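Local atomic coordinates of type IV pilus biogenesis protein PilB (Streptococcus sanguinis, PDB entry 7B7P), a protein that is a minor type IV pilin with a direct role in adhesion, joining a pilin module to a metal-binding von Willebrand factor A-like module. Residues A[43-48]-A[73-78]; A[64-69]-A[149-154]; A[289-294]-A[348-353]; A[318-323]-A[329-334]. All blocks are in the same frame, centred on the assembly; numbering follows the deposited sequence.

Interaction 1: residues A[43-48]-A[73-78]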
loop_
_atom_site.group_PDB
_atom_site.type_symbol
_atom_site.label_atom_id
_atom_site.label_comp_id
_atom_site.label_asym_id
_atom_site.label_seq_id
_atom_site.Cartn_x
_atom_site.Cartn_y
_atom_site.Cartn_z
ATOM N N GLY A 43 15.453 -6.620 -26.039
ATOM C CA GLY A 43 15.775 -7.737 -26.912
ATOM C C GLY A 43 16.288 -8.860 -26.037
ATOM O O GLY A 43 15.822 -9.003 -24.904
ATOM N N SER A 44 17.215 -9.673 -26.537
ATOM C CA SER A 44 18.112 -10.404 -25.645
ATOM C C SER A 44 17.459 -11.333 -24.617
ATOM O O SER A 44 16.263 -11.632 -24.681
ATOM C CB SER A 44 18.972 -9.371 -24.910
ATOM O OG SER A 44 19.292 -9.791 -23.595
ATOM N N LYS A 45 18.275 -11.818 -23.678
ATOM C CA LYS A 45 17.816 -12.342 -22.400
ATOM C C LYS A 45 18.547 -11.678 -21.242
ATOM O O LYS A 45 18.292 -12.020 -20.079
ATOM C CB LYS A 45 17.995 -13.865 -22.332
ATOM C CG LYS A 45 17.345 -14.628 -23.460
ATOM C CD LYS A 45 17.364 -16.125 -23.173
ATOM C CE LYS A 45 18.562 -16.795 -23.823
ATOM N NZ LYS A 45 18.779 -18.176 -23.319
ATOM N N GLN A 46 19.448 -10.737 -21.535
ATOM C CA GLN A 46 20.164 -9.966 -20.519
ATOM C C GLN A 46 19.210 -8.965 -19.884
ATOM O O GLN A 46 18.907 -7.918 -20.458
ATOM C CB GLN A 46 21.373 -9.248 -21.120
ATOM C CG GLN A 46 22.363 -10.122 -21.892
ATOM C CD GLN A 46 23.343 -9.307 -22.738
ATOM O OE1 GLN A 46 22.941 -8.460 -23.545
ATOM N NE2 GLN A 46 24.637 -9.557 -22.548
ATOM N N GLY A 47 18.756 -9.274 -18.677
ATOM C CA GLY A 47 17.897 -8.371 -17.944
ATOM C C GLY A 47 16.618 -9.075 -17.560
ATOM O O GLY A 47 15.931 -8.673 -16.615
ATOM N N LEU A 48 16.301 -10.142 -18.287
ATOM C CA LEU A 48 15.059 -10.859 -18.055
ATOM C C LEU A 48 15.023 -11.399 -16.631
ATOM O O LEU A 48 15.945 -12.093 -16.190
ATOM C CB LEU A 48 14.900 -11.991 -19.075
ATOM C CG LEU A 48 14.095 -11.714 -20.356
ATOM C CD1 LEU A 48 14.419 -10.338 -20.927
ATOM C CD2 LEU A 48 14.323 -12.798 -21.406
ATOM N N LYS A 73 14.306 -26.525 -17.412
ATOM C CA LYS A 73 15.658 -26.126 -17.789
ATOM C C LYS A 73 16.050 -24.773 -17.202
ATOM O O LYS A 73 17.214 -24.373 -17.325
ATOM C CB LYS A 73 15.817 -26.100 -19.323
ATOM C CG LYS A 73 16.439 -27.387 -19.892
ATOM C CD LYS A 73 16.705 -27.361 -21.402
ATOM C CE LYS A 73 15.608 -26.671 -22.189
ATOM N NZ LYS A 73 14.306 -27.394 -22.121
ATOM N N GLN A 74 15.110 -24.085 -16.552
ATOM C CA GLN A 74 15.330 -22.787 -15.908
ATOM C C GLN A 74 16.013 -21.801 -16.857
ATOM O O GLN A 74 17.062 -21.220 -16.559
ATOM C CB GLN A 74 16.119 -22.948 -14.604
ATOM C CG GLN A 74 15.310 -23.550 -13.456
ATOM C CD GLN A 74 14.834 -22.511 -12.458
ATOM O OE1 GLN A 74 15.544 -21.547 -12.164
ATOM N NE2 GLN A 74 13.631 -22.706 -11.922
ATOM N N ASP A 75 15.384 -21.616 -18.013
ATOM C CA ASP A 75 15.850 -20.668 -19.019
ATOM C C ASP A 75 14.651 -20.256 -19.877
ATOM O O ASP A 75 13.498 -20.502 -19.507
ATOM C CB ASP A 75 16.999 -21.280 -19.841
ATOM C CG ASP A 75 17.788 -20.236 -20.604
ATOM O OD1 ASP A 75 18.280 -19.280 -19.966
ATOM O OD2 ASP A 75 17.910 -20.366 -21.842
ATOM N N TRP A 76 14.925 -19.632 -21.025
ATOM C CA TRP A 76 13.891 -19.138 -21.923
ATOM C C TRP A 76 14.000 -19.810 -23.285
ATOM O O TRP A 76 15.104 -20.045 -23.795
ATOM C CB TRP A 76 13.971 -17.611 -22.058
ATOM C CG TRP A 76 13.541 -16.925 -20.800
ATOM C CD1 TRP A 76 12.264 -16.808 -20.325
ATOM C CD2 TRP A 76 14.388 -16.306 -19.827
ATOM N NE1 TRP A 76 12.265 -16.136 -19.127
ATOM C CE2 TRP A 76 13.557 -15.816 -18.799
ATOM C CE3 TRP A 76 15.766 -16.111 -19.726
ATOM C CZ2 TRP A 76 14.060 -15.143 -17.689
ATOM C CZ3 TRP A 76 16.263 -15.444 -18.625
ATOM C CH2 TRP A 76 15.413 -14.974 -17.619
ATOM N N ASP A 77 12.834 -20.115 -23.861
ATOM C CA ASP A 77 12.719 -20.807 -25.144
ATOM C C ASP A 77 12.439 -19.778 -26.236
ATOM O O ASP A 77 11.314 -19.624 -26.709
ATOM C CB ASP A 77 11.625 -21.870 -25.071
ATOM C CG ASP A 77 11.861 -22.862 -23.953
ATOM O OD1 ASP A 77 13.032 -23.036 -23.558
ATOM O OD2 ASP A 77 10.880 -23.459 -23.459
ATOM N N VAL A 78 13.500 -19.075 -26.641
ATOM C CA VAL A 78 13.439 -18.009 -27.639
ATOM C C VAL A 78 12.828 -18.524 -28.943
ATOM O O VAL A 78 13.438 -19.327 -29.657
ATOM C CB VAL A 78 14.839 -17.390 -27.867
ATOM C CG1 VAL A 78 15.919 -18.467 -28.051
ATOM C CG2 VAL A 78 14.826 -16.440 -29.056
#
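Leu48 covers one face of the Trp76 indole with CB and CD2, while Lys45 slides past the same side chain, in the opposite direction, to reach Asp75. The contact joins two loops of the pilin module, in which an N-terminal helix packs on a beta-sheet. A type II beta turn from Lys45 to Leu48 brings both residues to the same partner; its third position is Gly47, whose positive phi suits glycine, and Leu48 N closes it on Lys45 O at 3.3 Å. Leu48 CB makes a CH-pi contact, 3.7 Å from the centroid of the six-membered ring of Trp76 and 24° off its normal, and CD2 rests over the centre of the indole. A branched aliphatic chain is well shaped to cover so broad a surface. The indole nitrogen is bound as well: Trp76 NE1 donates to Trp52 O. Lysine combines two roles here: its methylenes pack on the indole, with Lys45 CD 3.8 Å from Trp76 CE3, and its charge goes on to the carboxylate. A bend at chi3 (-95°) turns the chain, which crosses Asp75 at about a right angle. Lys45 NZ ends 2.8 Å from Asp75 OD2 in a salt bridge that uses the syn lone pair of that oxygen.

Interaction 2: residues A[64-69]-A[149-154]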
loop_
_atom_site.group_PDB
_atom_site.type_symbol
_atom_site.label_atom_id
_atom_site.label_comp_id
_atom_site.label_asym_id
_atom_site.label_seq_id
_atom_site.Cartn_x
_atom_site.Cartn_y
_atom_site.Cartn_z
ATOM N N VAL A 64 9.229 -10.233 -34.004
ATOM C CA VAL A 64 8.458 -10.293 -32.765
ATOM C C VAL A 64 8.748 -11.639 -32.125
ATOM O O VAL A 64 8.465 -12.683 -32.722
ATOM C CB VAL A 64 6.949 -10.136 -33.013
ATOM C CG1 VAL A 64 6.178 -10.366 -31.702
ATOM C CG2 VAL A 64 6.617 -8.782 -33.625
ATOM N N MET A 65 9.295 -11.630 -30.909
ATOM C CA MET A 65 9.682 -12.886 -30.284
ATOM C C MET A 65 9.066 -13.070 -28.911
ATOM O O MET A 65 8.530 -12.148 -28.291
ATOM C CB MET A 65 11.202 -13.037 -30.212
ATOM C CG MET A 65 11.695 -13.665 -31.505
ATOM S SD MET A 65 13.254 -13.050 -32.081
ATOM C CE MET A 65 12.902 -11.323 -31.866
ATOM N N ASN A 66 9.175 -14.311 -28.456
ATOM C CA ASN A 66 8.432 -14.827 -27.318
ATOM C C ASN A 66 9.403 -15.671 -26.496
ATOM O O ASN A 66 9.712 -16.804 -26.876
ATOM C CB ASN A 66 7.244 -15.637 -27.811
ATOM C CG ASN A 66 6.435 -16.231 -26.694
ATOM O OD1 ASN A 66 6.378 -15.686 -25.593
ATOM N ND2 ASN A 66 5.780 -17.351 -26.974
ATOM N N TYR A 67 9.896 -15.114 -25.387
ATOM C CA TYR A 67 10.795 -15.821 -24.472
ATOM C C TYR A 67 9.947 -16.467 -23.387
ATOM O O TYR A 67 9.466 -15.787 -22.479
ATOM C CB TYR A 67 11.816 -14.868 -23.864
ATOM C CG TYR A 67 12.502 -13.963 -24.855
ATOM C CD1 TYR A 67 11.882 -12.810 -25.312
ATOM C CD2 TYR A 67 13.775 -14.258 -25.330
ATOM C CE1 TYR A 67 12.503 -11.975 -26.216
ATOM C CE2 TYR A 67 14.409 -13.428 -26.234
ATOM C CZ TYR A 67 13.769 -12.283 -26.670
ATOM O OH TYR A 67 14.383 -11.441 -27.571
ATOM N N VAL A 68 9.769 -17.791 -23.470
ATOM C CA VAL A 68 8.863 -18.528 -22.588
ATOM C C VAL A 68 9.660 -19.175 -21.461
ATOM O O VAL A 68 10.774 -19.669 -21.673
ATOM C CB VAL A 68 8.058 -19.580 -23.375
ATOM C CG1 VAL A 68 6.999 -20.215 -22.485
ATOM C CG2 VAL A 68 7.420 -18.946 -24.603
ATOM N N TRP A 69 9.082 -19.181 -20.256
ATOM C CA TRP A 69 9.782 -19.685 -19.079
ATOM C C TRP A 69 9.831 -21.208 -19.082
ATOM O O TRP A 69 8.799 -21.874 -19.221
ATOM C CB TRP A 69 9.117 -19.198 -17.792
ATOM C CG TRP A 69 9.873 -19.634 -16.562
ATOM C CD1 TRP A 69 9.407 -20.412 -15.534
ATOM C CD2 TRP A 69 11.239 -19.330 -16.248
ATOM N NE1 TRP A 69 10.398 -20.602 -14.598
ATOM C CE2 TRP A 69 11.532 -19.950 -15.012
ATOM C CE3 TRP A 69 12.238 -18.583 -16.886
ATOM C CZ2 TRP A 69 12.779 -19.842 -14.404
ATOM C CZ3 TRP A 69 13.476 -18.481 -16.282
ATOM C CH2 TRP A 69 13.736 -19.106 -15.052
ATOM N N ILE A 149 6.030 -6.956 -23.137
ATOM C CA ILE A 149 5.140 -7.497 -22.121
ATOM C C ILE A 149 5.866 -8.619 -21.393
ATOM O O ILE A 149 6.680 -9.340 -21.978
ATOM C CB ILE A 149 3.799 -8.024 -22.729
ATOM C CG1 ILE A 149 2.739 -6.923 -22.851
ATOM C CG2 ILE A 149 3.249 -9.194 -21.950
ATOM C CD1 ILE A 149 1.569 -7.292 -23.771
ATOM N N ALA A 150 5.569 -8.757 -20.102
ATOM C CA ALA A 150 5.982 -9.899 -19.302
ATOM C C ALA A 150 4.747 -10.522 -18.675
ATOM O O ALA A 150 3.843 -9.807 -18.235
ATOM C CB ALA A 150 6.971 -9.480 -18.223
ATOM N N TYR A 151 4.703 -11.852 -18.634
ATOM C CA TYR A 151 3.471 -12.520 -18.246
ATOM C C TYR A 151 3.764 -13.878 -17.634
ATOM O O TYR A 151 4.837 -14.453 -17.820
ATOM C CB TYR A 151 2.541 -12.712 -19.444
ATOM C CG TYR A 151 3.070 -13.706 -20.454
ATOM C CD1 TYR A 151 4.062 -13.340 -21.353
ATOM C CD2 TYR A 151 2.576 -15.010 -20.513
ATOM C CE1 TYR A 151 4.549 -14.233 -22.286
ATOM C CE2 TYR A 151 3.065 -15.925 -21.451
ATOM C CZ TYR A 151 4.056 -15.522 -22.331
ATOM O OH TYR A 151 4.568 -16.390 -23.269
ATOM N N ARG A 152 2.767 -14.397 -16.933
ATOM C CA ARG A 152 2.763 -15.771 -16.468
ATOM C C ARG A 152 1.410 -16.394 -16.777
ATOM O O ARG A 152 0.399 -15.701 -16.913
ATOM C CB ARG A 152 3.051 -15.868 -14.961
ATOM C CG ARG A 152 4.505 -15.616 -14.601
ATOM C CD ARG A 152 4.710 -15.620 -13.093
ATOM N NE ARG A 152 4.447 -16.931 -12.511
ATOM C CZ ARG A 152 5.308 -17.942 -12.535
ATOM N NH1 ARG A 152 6.493 -17.801 -13.115
ATOM N NH2 ARG A 152 4.981 -19.095 -11.980
ATOM N N THR A 153 1.405 -17.723 -16.876
ATOM C CA THR A 153 0.192 -18.486 -17.129
ATOM C C THR A 153 -0.274 -19.288 -15.922
ATOM O O THR A 153 -1.368 -19.864 -15.963
ATOM C CB THR A 153 0.413 -19.426 -18.321
ATOM O OG1 THR A 153 1.747 -19.950 -18.272
ATOM C CG2 THR A 153 0.242 -18.660 -19.620
ATOM N N ASP A 154 0.518 -19.328 -14.858
ATOM C CA ASP A 154 0.237 -20.006 -13.602
ATOM C C ASP A 154 0.668 -19.073 -12.474
ATOM O O ASP A 154 1.584 -18.266 -12.663
ATOM C CB ASP A 154 0.992 -21.344 -13.514
ATOM C CG ASP A 154 2.414 -21.260 -14.091
ATOM O OD1 ASP A 154 2.699 -20.336 -14.894
ATOM O OD2 ASP A 154 3.246 -22.131 -13.758
#
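Tyr151 OH lies 3.0 Å from the atom modelled as Asn66 OD1. The amide arrives at the edge of the phenol, near the ring plane, and the two flat groups are turned only 25° apart although the side chains cross at about a right angle. Both first torsions serve the meeting. Asn66 stretches out with CG opposite its backbone N (chi1 179°), whereas Tyr151 takes the position between backbone N and carbonyl carbon (chi1 68°), which swings its long ring towards strand 64-67. Val68 adds a looser van der Waals touch, with Val68 CG2 4.1 Å from Tyr151 OH. A tyrosine suits this place because the strands are not neighbours: strand 53-57 runs between them, and the ring passes over it, touching Ser53, while Asn66 packs on Ile55. At the end of its strand Arg152 binds backbone carbonyls: NH1 donates to Glu51 O and NH2 to Pro155 O, while Arg152 NE makes a weak bond of 3.2 Å to Asp154 O. Val64, Ile149 and Tyr151 all touch helix 9-27, so the contact belongs to the layer between helix and sheet that is the hallmark of the type IV pilin fold.

Interaction 3: residues A[289-294]-A[348-353]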
loop_
_atom_site.group_PDB
_atom_site.type_symbol
_atom_site.label_atom_id
_atom_site.label_comp_id
_atom_site.label_asym_id
_atom_site.label_seq_id
_atom_site.Cartn_x
_atom_site.Cartn_y
_atom_site.Cartn_z
ATOM N N ALA A 289 -1.153 14.854 23.062
ATOM C CA ALA A 289 -0.296 14.250 24.069
ATOM C C ALA A 289 0.998 13.779 23.412
ATOM O O ALA A 289 1.031 13.459 22.219
ATOM C CB ALA A 289 -1.022 13.090 24.780
ATOM N N TYR A 290 2.065 13.730 24.208
ATOM C CA TYR A 290 3.372 13.259 23.752
ATOM C C TYR A 290 4.156 12.837 24.985
ATOM O O TYR A 290 3.802 13.193 26.111
ATOM C CB TYR A 290 4.122 14.337 22.936
ATOM C CG TYR A 290 4.270 15.676 23.685
ATOM C CD1 TYR A 290 3.272 16.648 23.632
ATOM C CD2 TYR A 290 5.400 15.945 24.458
ATOM C CE1 TYR A 290 3.398 17.847 24.326
ATOM C CE2 TYR A 290 5.534 17.121 25.142
ATOM C CZ TYR A 290 4.537 18.070 25.091
ATOM O OH TYR A 290 4.679 19.252 25.795
ATOM N N LEU A 291 5.195 12.030 24.772
ATOM C CA LEU A 291 6.094 11.619 25.846
ATOM C C LEU A 291 7.443 12.300 25.682
ATOM O O LEU A 291 7.926 12.462 24.560
ATOM C CB LEU A 291 6.282 10.103 25.869
ATOM C CG LEU A 291 4.998 9.384 26.274
ATOM C CD1 LEU A 291 5.158 7.879 26.261
ATOM C CD2 LEU A 291 4.577 9.868 27.630
ATOM N N VAL A 292 8.055 12.710 26.802
ATOM C CA VAL A 292 9.401 13.259 26.742
ATOM C C VAL A 292 10.389 12.236 27.287
ATOM O O VAL A 292 10.056 11.337 28.059
ATOM C CB VAL A 292 9.546 14.620 27.461
ATOM C CG1 VAL A 292 8.672 15.660 26.782
ATOM C CG2 VAL A 292 9.256 14.512 28.971
ATOM N N ASP A 293 11.616 12.351 26.808
ATOM C CA ASP A 293 12.753 11.651 27.374
ATOM C C ASP A 293 13.017 12.170 28.793
ATOM O O ASP A 293 12.755 13.341 29.107
ATOM C CB ASP A 293 13.932 11.896 26.437
ATOM C CG ASP A 293 15.207 11.186 26.836
ATOM O OD1 ASP A 293 15.562 11.107 28.030
ATOM O OD2 ASP A 293 15.893 10.751 25.900
ATOM N N SER A 294 13.550 11.301 29.658
ATOM C CA SER A 294 13.863 11.745 31.026
ATOM C C SER A 294 14.805 12.955 31.034
ATOM O O SER A 294 14.744 13.788 31.948
ATOM C CB SER A 294 14.472 10.608 31.848
ATOM O OG SER A 294 15.568 10.001 31.171
ATOM N N ILE A 348 2.096 16.423 17.276
ATOM C CA ILE A 348 2.274 16.045 15.884
ATOM C C ILE A 348 3.754 15.845 15.580
ATOM O O ILE A 348 4.132 14.928 14.846
ATOM C CB ILE A 348 1.625 17.109 14.975
ATOM C CG1 ILE A 348 0.097 17.015 15.076
ATOM C CG2 ILE A 348 2.069 16.955 13.523
ATOM C CD1 ILE A 348 -0.651 18.133 14.367
ATOM N N ALA A 349 4.615 16.704 16.137
ATOM C CA ALA A 349 6.050 16.589 15.888
ATOM C C ALA A 349 6.622 15.317 16.495
ATOM O O ALA A 349 7.553 14.728 15.933
ATOM C CB ALA A 349 6.798 17.810 16.443
ATOM N N TYR A 350 6.086 14.884 17.635
ATOM C CA TYR A 350 6.515 13.622 18.234
ATOM C C TYR A 350 6.364 12.482 17.242
ATOM O O TYR A 350 7.267 11.658 17.074
ATOM C CB TYR A 350 5.696 13.350 19.502
ATOM C CG TYR A 350 6.068 12.085 20.257
ATOM C CD1 TYR A 350 7.364 11.625 20.259
ATOM C CD2 TYR A 350 5.121 11.381 21.015
ATOM C CE1 TYR A 350 7.728 10.508 20.942
ATOM C CE2 TYR A 350 5.475 10.263 21.726
ATOM C CZ TYR A 350 6.797 9.833 21.691
ATOM O OH TYR A 350 7.198 8.712 22.378
ATOM N N ALA A 351 5.216 12.430 16.565
ATOM C CA ALA A 351 4.970 11.375 15.594
ATOM C C ALA A 351 5.946 11.468 14.423
ATOM O O ALA A 351 6.377 10.449 13.874
ATOM C CB ALA A 351 3.518 11.459 15.121
ATOM N N GLY A 352 6.313 12.681 14.026
ATOM C CA GLY A 352 7.313 12.816 12.987
ATOM C C GLY A 352 8.690 12.366 13.449
ATOM O O GLY A 352 9.418 11.704 12.704
ATOM N N GLU A 353 9.069 12.706 14.687
ATOM C CA GLU A 353 10.365 12.231 15.181
ATOM C C GLU A 353 10.382 10.713 15.271
ATOM O O GLU A 353 11.372 10.081 14.896
ATOM C CB GLU A 353 10.705 12.839 16.544
ATOM C CG GLU A 353 11.000 14.302 16.500
ATOM C CD GLU A 353 12.009 14.668 15.406
ATOM O OE1 GLU A 353 13.151 14.172 15.454
ATOM O OE2 GLU A 353 11.654 15.442 14.487
#
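Tyr350 reaches out from helix 341-358 and lays its ring against Tyr290 and Leu291 of strand 289-291. In the von Willebrand factor A-like module this helix precedes strand 364-370 of the main sheet, whereas strand 289-291 is an outer strand of a small antiparallel sheet, so the contact joins the two parts. The apolar contacts come first. Tyr290 CB sits obliquely against the ring, 3.7 Å from Tyr350 CD2, and Leu291 CB lies 4.2 Å from Tyr350 CZ. Tyr290 touches through its CB because chi1 of 55° sends its own ring away from Tyr350, beside Thr343 and Asn346 of the same helix, and its OH hydrogen-bonds with Phe314 N of strand 311-314. A second kind of contact is between ring and backbone: Leu291 O stands 4.0 Å above the Tyr350 ring plane, offset toward the rim, and Leu291 N is 3.5 Å from Tyr350 CE2. No hydrogen bond links the two segments, and polar groups find partners outside them. Ser347 OG donates to Ala289 O, and the buried Tyr350 hydroxyl donates to Asp320 O. Tyrosine therefore suits the place twice over, as a flat packing surface and as a hydrogen-bond donor at its far end. Close to that end, Leu291 CB approaches Tyr350 OH to 3.9 Å.

Interaction 4: residues A[318-323]-A[329-334]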
loop_
_atom_site.group_PDB
_atom_site.type_symbol
_atom_site.label_atom_id
_atom_site.label_comp_id
_atom_site.label_asym_id
_atom_site.label_seq_id
_atom_site.Cartn_x
_atom_site.Cartn_y
_atom_site.Cartn_z
ATOM N N ILE A 318 12.058 17.078 24.750
ATOM C CA ILE A 318 12.949 16.115 24.142
ATOM C C ILE A 318 12.130 14.847 24.064
ATOM O O ILE A 318 11.795 14.245 25.097
ATOM C CB ILE A 318 14.240 15.931 24.945
ATOM C CG1 ILE A 318 14.941 17.289 25.078
ATOM C CG2 ILE A 318 15.137 14.922 24.285
ATOM C CD1 ILE A 318 15.928 17.360 26.185
ATOM N N TYR A 319 11.745 14.474 22.852
ATOM C CA TYR A 319 10.803 13.385 22.704
ATOM C C TYR A 319 11.406 12.076 23.184
ATOM O O TYR A 319 12.606 11.834 23.062
ATOM C CB TYR A 319 10.336 13.299 21.257
ATOM C CG TYR A 319 9.566 14.553 20.920
ATOM C CD1 TYR A 319 8.441 14.909 21.653
ATOM C CD2 TYR A 319 9.988 15.401 19.917
ATOM C CE1 TYR A 319 7.752 16.075 21.379
ATOM C CE2 TYR A 319 9.303 16.575 19.625
ATOM C CZ TYR A 319 8.196 16.902 20.359
ATOM O OH TYR A 319 7.540 18.061 20.070
ATOM N N ASP A 320 10.554 11.246 23.774
ATOM C CA ASP A 320 10.896 9.878 24.113
ATOM C C ASP A 320 10.969 9.026 22.858
ATOM O O ASP A 320 9.967 8.439 22.418
ATOM C CB ASP A 320 9.859 9.301 25.083
ATOM C CG ASP A 320 10.246 7.931 25.615
ATOM O OD1 ASP A 320 11.340 7.425 25.292
ATOM O OD2 ASP A 320 9.429 7.343 26.340
ATOM N N LEU A 321 12.156 8.959 22.282
ATOM C CA LEU A 321 12.462 8.130 21.128
ATOM C C LEU A 321 13.178 6.835 21.498
ATOM O O LEU A 321 13.864 6.258 20.656
ATOM C CB LEU A 321 13.320 8.924 20.157
ATOM C CG LEU A 321 12.685 10.252 19.801
ATOM C CD1 LEU A 321 13.621 10.986 18.832
ATOM C CD2 LEU A 321 11.299 9.979 19.174
ATOM N N SER A 322 13.068 6.380 22.739
ATOM C CA SER A 322 13.834 5.203 23.117
ATOM C C SER A 322 13.219 3.933 22.512
ATOM O O SER A 322 11.999 3.817 22.386
ATOM C CB SER A 322 13.896 5.057 24.640
ATOM O OG SER A 322 14.310 3.732 24.971
ATOM N N PRO A 323 14.053 2.950 22.156
ATOM C CA PRO A 323 13.512 1.628 21.830
ATOM C C PRO A 323 13.005 0.898 23.045
ATOM O O PRO A 323 12.359 -0.144 22.891
ATOM C CB PRO A 323 14.706 0.900 21.202
ATOM C CG PRO A 323 15.732 1.945 20.952
ATOM C CD PRO A 323 15.508 3.003 21.963
ATOM N N TYR A 329 3.828 9.094 34.225
ATOM C CA TYR A 329 3.040 10.322 34.201
ATOM C C TYR A 329 3.934 11.566 34.184
ATOM O O TYR A 329 3.579 12.587 33.576
ATOM C CB TYR A 329 2.063 10.364 35.387
ATOM C CG TYR A 329 1.339 11.690 35.448
ATOM C CD1 TYR A 329 0.268 11.957 34.595
ATOM C CD2 TYR A 329 1.771 12.708 36.304
ATOM C CE1 TYR A 329 -0.373 13.191 34.613
ATOM C CE2 TYR A 329 1.139 13.937 36.328
ATOM C CZ TYR A 329 0.062 14.171 35.479
ATOM O OH TYR A 329 -0.578 15.392 35.495
ATOM N N SER A 330 5.104 11.506 34.826
ATOM C CA SER A 330 5.964 12.683 34.836
ATOM C C SER A 330 6.531 13.005 33.456
ATOM O O SER A 330 7.005 14.123 33.235
ATOM C CB SER A 330 7.110 12.496 35.831
ATOM O OG SER A 330 7.705 11.231 35.647
ATOM N N ARG A 331 6.511 12.068 32.516
ATOM C CA ARG A 331 7.067 12.366 31.204
ATOM C C ARG A 331 6.008 12.779 30.177
ATOM O O ARG A 331 6.338 12.960 28.997
ATOM C CB ARG A 331 7.886 11.176 30.731
ATOM C CG ARG A 331 9.120 10.996 31.613
ATOM C CD ARG A 331 10.152 10.071 31.023
ATOM N NE ARG A 331 9.674 8.701 30.992
ATOM C CZ ARG A 331 9.150 8.112 29.909
ATOM N NH1 ARG A 331 9.038 8.769 28.751
ATOM N NH2 ARG A 331 8.770 6.849 29.962
ATOM N N LEU A 332 4.770 13.019 30.617
ATOM C CA LEU A 332 3.624 13.164 29.733
ATOM C C LEU A 332 3.340 14.637 29.503
ATOM O O LEU A 332 3.070 15.379 30.447
ATOM C CB LEU A 332 2.385 12.474 30.317
ATOM C CG LEU A 332 1.103 12.560 29.474
ATOM C CD1 LEU A 332 1.222 11.706 28.217
ATOM C CD2 LEU A 332 -0.152 12.152 30.264
ATOM N N GLY A 333 3.402 15.062 28.246
ATOM C CA GLY A 333 2.799 16.325 27.854
ATOM C C GLY A 333 1.386 16.043 27.375
ATOM O O GLY A 333 1.140 15.048 26.701
ATOM N N TYR A 334 0.445 16.907 27.761
ATOM C CA TYR A 334 -0.935 16.700 27.336
ATOM C C TYR A 334 -1.775 17.938 27.594
ATOM O O TYR A 334 -1.454 18.759 28.453
ATOM C CB TYR A 334 -1.574 15.517 28.038
ATOM C CG TYR A 334 -1.783 15.744 29.503
ATOM C CD1 TYR A 334 -0.719 15.610 30.394
ATOM C CD2 TYR A 334 -3.033 16.069 30.008
ATOM C CE1 TYR A 334 -0.891 15.801 31.764
ATOM C CE2 TYR A 334 -3.225 16.259 31.379
ATOM C CZ TYR A 334 -2.137 16.126 32.252
ATOM O OH TYR A 334 -2.274 16.301 33.609
#
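Asp320 meets Arg331 in a buried salt bridge, and its side chain can be followed outward from the backbone. Asp320 CB points at the other segment and already lies 3.8 Å from Arg331 NH1; with CG extended opposite the backbone N (chi1 -173°), the carboxylate is carried on to the guanidinium, Asp320 CG standing 3.5 Å from Arg331 NH1. The two oxygens then divide the work. Asp320 OD1 turns back to its own chain and accepts from Ser322 N at 3.3 Å, two residues on, which makes an Asx turn. This turn shapes the loop leading from strand 311-314 to strand 332-335 in the small antiparallel sheet of the von Willebrand factor A-like module, and aspartate, with a short chain and two acceptors, fits it well. Asp320 OD2 takes the ion pair, 2.8 Å from Arg331 NH1. The bond is bent, N-H...O 134°, with OD2 lying out of the guanidinium plane; NH1 in turn comes to Asp320 OD2 from above the carboxylate plane, the two planes being 87° apart. OD2 also has a long, weak ion pair with Arg263. Arginine can serve several acceptors from this position: Arg331 NH1 also donates to Val292 O, and NH2 to Gly326 O.

From the N terminus, the chain passes helix 9-27 and strand 32-36 before interaction 1 opens. Interaction 1 closes its loop at 73-78, after strand 64-67, where interaction 2 has already begun, so the two cross along the chain; they also touch, Asp77 N lying 3.0 Å from Val68 O. Interaction 2 closes its long loop at strand 148-152, and together the pair tie loops and strands of the pilin module. Interaction 3 opens later, at strand 289-291, and closes on helix 341-358; the short loop of interaction 4 is nested within it. Both reach one small antiparallel sheet of the von Willebrand factor A-like module, their centres about 6 Å apart but more than 50 Å from those of the first pair.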